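Long-range contact in putative methyl-accepting chemotaxis signal transduction protein (Campylobacter jejuni subsp. jejuni serotype O:2, PDB 4XMR), which probably acts as a chemotaxis receptor, binding isoleucine in its tandem-PAS sensory domain and signalling across the membrane: residues Gln138-Ser144 with Leu157-Ser163. Sequence-based numbering, arbitrary orientation.
Sequences QYVITYS and LGVDIPS. With ILE (isoleucine), chain E.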
ATOM      1  N   GLN B 138     -20.717   0.151   8.669  1.00 20.80           N
ATOM      2  CA  GLN B 138     -19.401  -0.442   8.831  1.00 20.03           C
ATOM      3  C   GLN B 138     -18.523   0.596   9.491  1.00 18.19           C
ATOM      4  O   GLN B 138     -18.721   1.796   9.302  1.00 17.21           O
ATOM      5  CB  GLN B 138     -18.797  -0.809   7.483  1.00 21.54           C
ATOM      6  CG  GLN B 138     -19.516  -1.904   6.732  1.00 23.44           C
ATOM      7  CD  GLN B 138     -18.803  -2.236   5.446  1.00 24.48           C
ATOM      8  OE1 GLN B 138     -17.572  -2.287   5.409  1.00 24.20           O
ATOM      9  NE2 GLN B 138     -19.562  -2.433   4.378  1.00 25.91           N
ATOM     10  N   TYR B 139     -17.544   0.139  10.262  1.00 19.49           N
ATOM     11  CA  TYR B 139     -16.594   1.064  10.854  1.00 18.92           C
ATOM     12  C   TYR B 139     -15.695   1.626   9.771  1.00 17.70           C
ATOM     13  O   TYR B 139     -15.139   0.883   8.954  1.00 17.47           O
ATOM     14  CB  TYR B 139     -15.801   0.384  11.970  1.00 21.36           C
ATOM     15  CG  TYR B 139     -16.729  -0.067  13.067  1.00 25.38           C
ATOM     16  CD1 TYR B 139     -17.130   0.811  14.063  1.00 27.18           C
ATOM     17  CD2 TYR B 139     -17.254  -1.355  13.074  1.00 28.14           C
ATOM     18  CE1 TYR B 139     -18.003   0.411  15.056  1.00 32.89           C
ATOM     19  CE2 TYR B 139     -18.128  -1.762  14.061  1.00 34.56           C
ATOM     20  CZ  TYR B 139     -18.496  -0.873  15.049  1.00 34.54           C
ATOM     21  OH  TYR B 139     -19.366  -1.274  16.032  1.00 46.18           O
ATOM     22  N   VAL B 140     -15.588   2.951   9.744  1.00 16.16           N
ATOM     23  CA  VAL B 140     -14.805   3.627   8.723  1.00 15.48           C
ATOM     24  C   VAL B 140     -13.885   4.672   9.331  1.00 15.18           C
ATOM     25  O   VAL B 140     -14.128   5.195  10.429  1.00 16.55           O
ATOM     26  CB  VAL B 140     -15.697   4.331   7.663  1.00 15.16           C
ATOM     27  CG1 VAL B 140     -16.533   3.319   6.894  1.00 16.02           C
ATOM     28  CG2 VAL B 140     -16.583   5.377   8.328  1.00 17.58           C
ATOM     29  N   ILE B 141     -12.817   4.955   8.601  1.00 14.31           N
ATOM     30  CA  ILE B 141     -12.015   6.136   8.837  1.00 13.84           C
ATOM     31  C   ILE B 141     -12.338   7.087   7.698  1.00 13.44           C
ATOM     32  O   ILE B 141     -12.342   6.687   6.517  1.00 13.67           O
ATOM     33  CB  ILE B 141     -10.522   5.802   8.801  1.00 14.90           C
ATOM     34  CG1 ILE B 141     -10.167   4.890   9.983  1.00 17.27           C
ATOM     35  CG2 ILE B 141      -9.681   7.083   8.807  1.00 14.54           C
ATOM     36  CD1 ILE B 141      -8.862   4.132   9.795  1.00 18.60           C
ATOM     37  N   THR B 142     -12.641   8.334   8.050  1.00 13.58           N
ATOM     38  CA  THR B 142     -13.007   9.347   7.067  1.00 13.12           C
ATOM     39  C   THR B 142     -11.888  10.361   6.876  1.00 11.81           C
ATOM     40  O   THR B 142     -11.309  10.859   7.854  1.00 14.22           O
ATOM     41  CB  THR B 142     -14.298  10.078   7.484  1.00 13.85           C
ATOM     42  OG1 THR B 142     -15.377   9.140   7.510  1.00 15.62           O
ATOM     43  CG2 THR B 142     -14.642  11.197   6.506  1.00 15.05           C
ATOM     44  N   TYR B 143     -11.578  10.633   5.609  1.00 10.54           N
ATOM     45  CA  TYR B 143     -10.643  11.670   5.230  1.00 10.82           C
ATOM     46  C   TYR B 143     -11.491  12.773   4.646  1.00 10.13           C
ATOM     47  O   TYR B 143     -12.242  12.531   3.699  1.00 11.49           O
ATOM     48  CB  TYR B 143      -9.658  11.131   4.190  1.00 11.53           C
ATOM     49  CG  TYR B 143      -8.908   9.930   4.714  1.00 11.29           C
ATOM     50  CD1 TYR B 143      -9.473   8.661   4.667  1.00 11.24           C
ATOM     51  CD2 TYR B 143      -7.659  10.067   5.300  1.00 12.10           C
ATOM     52  CE1 TYR B 143      -8.814   7.563   5.177  1.00 12.72           C
ATOM     53  CE2 TYR B 143      -6.988   8.959   5.823  1.00 12.66           C
ATOM     54  CZ  TYR B 143      -7.576   7.713   5.754  1.00 12.71           C
ATOM     55  OH  TYR B 143      -6.947   6.592   6.234  1.00 15.75           O
ATOM     56  N   SER B 144     -11.418  13.980   5.196  1.00 11.58           N
ATOM     57  CA  SER B 144     -12.238  15.062   4.679  1.00 12.81           C
ATOM     58  C   SER B 144     -11.429  16.311   4.368  1.00 13.47           C
ATOM     59  O   SER B 144     -10.343  16.528   4.923  1.00 14.26           O
ATOM     60  CB  SER B 144     -13.404  15.387   5.614  1.00 15.21           C
ATOM     61  OG  SER B 144     -12.937  15.814   6.883  1.00 15.58           O
ATOM     62  N   LEU B 157     -15.577  17.639   1.061  1.00  9.41           N
ATOM     63  CA  LEU B 157     -15.359  16.316   0.489  1.00  9.97           C
ATOM     64  C   LEU B 157     -15.071  15.319   1.598  1.00  9.24           C
ATOM     65  O   LEU B 157     -14.289  15.617   2.513  1.00 11.08           O
ATOM     66  CB  LEU B 157     -14.160  16.375  -0.441  1.00 10.59           C
ATOM     67  CG  LEU B 157     -13.663  15.047  -1.003  1.00 11.93           C
ATOM     68  CD1 LEU B 157     -14.680  14.463  -1.981  1.00 14.39           C
ATOM     69  CD2 LEU B 157     -12.309  15.243  -1.672  1.00 12.87           C
ATOM     70  N   GLY B 158     -15.677  14.136   1.519  1.00  9.62           N
ATOM     71  CA  GLY B 158     -15.365  13.056   2.431  1.00  9.55           C
ATOM     72  C   GLY B 158     -15.114  11.756   1.690  1.00  9.38           C
ATOM     73  O   GLY B 158     -15.766  11.458   0.673  1.00 10.03           O
ATOM     74  N   VAL B 159     -14.145  11.001   2.198  1.00  9.95           N
ATOM     75  CA  VAL B 159     -13.804   9.680   1.685  1.00  9.36           C
ATOM     76  C   VAL B 159     -13.794   8.703   2.855  1.00  8.82           C
ATOM     77  O   VAL B 159     -13.039   8.906   3.817  1.00 10.43           O
ATOM     78  CB  VAL B 159     -12.421   9.697   0.994  1.00 10.12           C
ATOM     79  CG1 VAL B 159     -12.003   8.286   0.589  1.00 11.86           C
ATOM     80  CG2 VAL B 159     -12.429  10.646  -0.207  1.00 10.84           C
ATOM     81  N   ASP B 160     -14.632   7.668   2.791  1.00  9.90           N
ATOM     82  CA  ASP B 160     -14.703   6.677   3.859  1.00 10.59           C
ATOM     83  C   ASP B 160     -14.001   5.404   3.424  1.00 10.48           C
ATOM     84  O   ASP B 160     -14.363   4.796   2.400  1.00 11.27           O
ATOM     85  CB  ASP B 160     -16.149   6.296   4.210  1.00 10.97           C
ATOM     86  CG  ASP B 160     -16.971   7.444   4.770  1.00 12.99           C
ATOM     87  OD1 ASP B 160     -16.414   8.492   5.146  1.00 12.72           O
ATOM     88  OD2 ASP B 160     -18.206   7.269   4.835  1.00 12.43           O
ATOM     89  N   ILE B 161     -13.000   5.004   4.200  1.00 11.91           N
ATOM     90  CA  ILE B 161     -12.304   3.742   3.989  1.00 12.35           C
ATOM     91  C   ILE B 161     -12.610   2.836   5.193  1.00 13.51           C
ATOM     92  O   ILE B 161     -12.455   3.262   6.328  1.00 14.75           O
ATOM     93  CB  ILE B 161     -10.769   3.965   3.866  1.00 13.29           C
ATOM     94  CG1 ILE B 161     -10.431   5.053   2.822  1.00 14.09           C
ATOM     95  CG2 ILE B 161     -10.051   2.637   3.606  1.00 13.50           C
ATOM     96  CD1 ILE B 161     -10.881   4.742   1.406  1.00 14.43           C
ATOM     97  N   PRO B 162     -13.070   1.597   4.956  1.00 15.31           N
ATOM     98  CA  PRO B 162     -13.357   0.730   6.107  1.00 16.16           C
ATOM     99  C   PRO B 162     -12.116   0.538   6.972  1.00 16.07           C
ATOM    100  O   PRO B 162     -11.028   0.283   6.447  1.00 15.85           O
ATOM    101  CB  PRO B 162     -13.747  -0.604   5.460  1.00 18.58           C
ATOM    102  CG  PRO B 162     -14.259  -0.217   4.103  1.00 19.94           C
ATOM    103  CD  PRO B 162     -13.364   0.928   3.679  1.00 17.23           C
ATOM    104  N   SER B 163     -12.269   0.692   8.282  1.00 15.72           N
ATOM    105  CA  SER B 163     -11.150   0.464   9.180  1.00 15.09           C
ATOM    106  C   SER B 163     -10.667  -0.987   9.092  1.00 14.75           C
ATOM    107  O   SER B 163      -9.500  -1.276   9.368  1.00 14.19           O
ATOM    108  CB  SER B 163     -11.485   0.880  10.617  1.00 22.49           C
ATOM    109  OG  SER B 163     -12.703   0.322  11.051  1.00 24.26           O
TER
HETATM  110  N   ILE E 301     -19.647   8.254   6.905  1.00 18.04           N
HETATM  111  CA  ILE E 301     -20.311   9.546   6.854  1.00 18.60           C
HETATM  112  C   ILE E 301     -21.124   9.710   8.131  1.00 19.77           C
HETATM  113  O   ILE E 301     -21.421  10.821   8.555  1.00 22.92           O
HETATM  114  CB  ILE E 301     -21.194   9.687   5.586  1.00 16.76           C
HETATM  115  CG1 ILE E 301     -21.596  11.151   5.385  1.00 19.03           C
HETATM  116  CG2 ILE E 301     -22.411   8.775   5.650  1.00 21.05           C
HETATM  117  CD1 ILE E 301     -22.229  11.438   4.034  1.00 21.36           C
HETATM  118  OXT ILE E 301     -21.465   8.717   8.778  1.00 19.87           O
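Ile141 and Tyr143 pair with Ile161 and Val159 in an antiparallel beta hairpin of the isoleucine-binding PAS-like (Cache) domain; in its six-stranded sheet, strand 152-162 is in the middle and 139-149 lies next to the outer strand 126-132. Each hydrogen-bonded pair makes two backbone bonds; Ile141 N reaches Ile161 O at 2.9 Å, nearly straight at 167°. At the hairpin's open end, Ser163 N adds a last bond to Tyr139 O, 39° out of the carbonyl plane. Pro162 suits its non-hydrogen-bonded position, where no N-H is needed toward Val140.

Thr142 and Asp160 put polar groups on the face toward the ligand. They run alongside each other off neighbouring strands, and Thr142 OG1, also hydrogen-bonded to Tyr131 OH of the isoleucine pocket, donates to Asp160 OD1 at 2.7 Å from above the carboxylate plane. With CG beside its own backbone N (chi1 -64°), Asp160 turns OD2 to the amino nitrogen N of the bound isoleucine, 2.7 Å away, where the carboxylate probably balances the ligand's charge. Tyr82 and Asn80 hold OD1 and OD2 respectively, so the carboxylate is gripped at both oxygens. Val140 packs its CB 4.0 Å from Asp160 CB, an apolar flank to the acid's stem.

The other face is apolar: Tyr143 CE1 touches Ile161 CG1 at 3.8 Å, while Tyr143 OH bonds to Asn36. Here Phe32 of the long helix 9-48 covers Tyr143 and Ile161; strand 80-84 flanks 152-162.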